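Local coordinates for protein desulfoferrodoxin (Rbo) (Treponema pallidum subsp. pallidum str. Nichols, PDB 1Y07) that probably reduces superoxide to hydrogen peroxide at a mononuclear non-haem iron centre, as a class III superoxide reductase, at residues B[21-24]-B[25-28]. Numbering follows the deposited sequence.
Sequences DAPA and GSSV
Two donors from a single residue converge on the carbonyl oxygen of P23: the backbone N of S26, 3.1 Å from P23 O, and the hydroxyl OG of S26, a very short 2.5 Å from P23 O. The backbone bond is somewhat bent, with an N-H...O angle of 141°, and its donor lies 23° out of the carbonyl plane. With OG beside its own backbone N and anti to its carbonyl carbon (chi1 -71°), the hydroxyl of S26 turns back toward P23 and reaches the same oxygen as the N-H. There OG also meets the proline ring, 3.4 Å from P23 CD, while the methyl of A22, the residue before P23, closes in with A22 CB 3.9 Å from S26 OG. The buried hydroxyl has a further hydrogen-bond partner in G31 N of the second subunit, so one small side chain links the turn to the dimer interface. A24 and G25, the two central residues of the turn, are exposed at its corner; G25 takes the positive phi that suits the third position. Beyond S26 the chain enters strand 27-29, where S27 and V28 pair antiparallel with a strand of the second subunit and the sheet continues across the interface. P23 to S26 is a type II beta turn, with proline first and glycine third, within the loop that leads from strand 16-20 to strand 27-29 in the N-terminal region.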
# COMPACT_ATOMS: atom_id res chain seq x y z
N ASP B 21 4.29 -6.92 -8.37
CA ASP B 21 4.62 -7.84 -9.46
C ASP B 21 4.46 -7.22 -10.82
O ASP B 21 3.95 -7.82 -11.77
CB ASP B 21 3.83 -9.18 -9.31
CG ASP B 21 4.32 -9.96 -8.14
OD1 ASP B 21 5.53 -9.97 -7.87
OD2 ASP B 21 3.54 -10.56 -7.38
N ALA B 22 4.85 -5.96 -10.91
CA ALA B 22 4.99 -5.29 -12.20
C ALA B 22 6.01 -6.08 -13.04
O ALA B 22 7.15 -6.32 -12.63
CB ALA B 22 5.49 -3.89 -12.00
N PRO B 23 5.62 -6.41 -14.24
CA PRO B 23 6.57 -6.92 -15.23
C PRO B 23 7.71 -5.94 -15.52
O PRO B 23 7.42 -4.74 -15.51
CB PRO B 23 5.70 -7.07 -16.46
CG PRO B 23 4.35 -7.19 -15.94
CD PRO B 23 4.26 -6.27 -14.77
N ALA B 24 8.93 -6.46 -15.73
CA ALA B 24 10.15 -5.72 -16.06
C ALA B 24 9.87 -4.71 -17.13
O ALA B 24 9.17 -5.02 -18.10
CB ALA B 24 11.27 -6.69 -16.55
N GLY B 25 10.41 -3.50 -16.95
CA GLY B 25 10.18 -2.44 -17.94
C GLY B 25 8.78 -1.78 -17.94
O GLY B 25 8.46 -0.93 -18.80
N SER B 26 7.92 -2.11 -16.98
CA SER B 26 6.62 -1.44 -16.87
C SER B 26 6.85 0.06 -16.69
O SER B 26 7.90 0.46 -16.16
CB SER B 26 5.86 -1.97 -15.63
OG SER B 26 5.42 -3.30 -15.82
N SER B 27 5.85 0.84 -17.07
CA SER B 27 5.86 2.28 -16.89
C SER B 27 4.45 2.88 -16.72
O SER B 27 3.43 2.21 -16.92
CB SER B 27 6.57 2.90 -18.10
OG SER B 27 5.83 2.65 -19.26
N VAL B 28 4.42 4.11 -16.24
CA VAL B 28 3.19 4.85 -15.99
C VAL B 28 3.28 6.16 -16.72
O VAL B 28 4.26 6.92 -16.57
CB VAL B 28 3.02 5.19 -14.50
CG1 VAL B 28 1.64 5.76 -14.25
CG2 VAL B 28 3.26 3.95 -13.66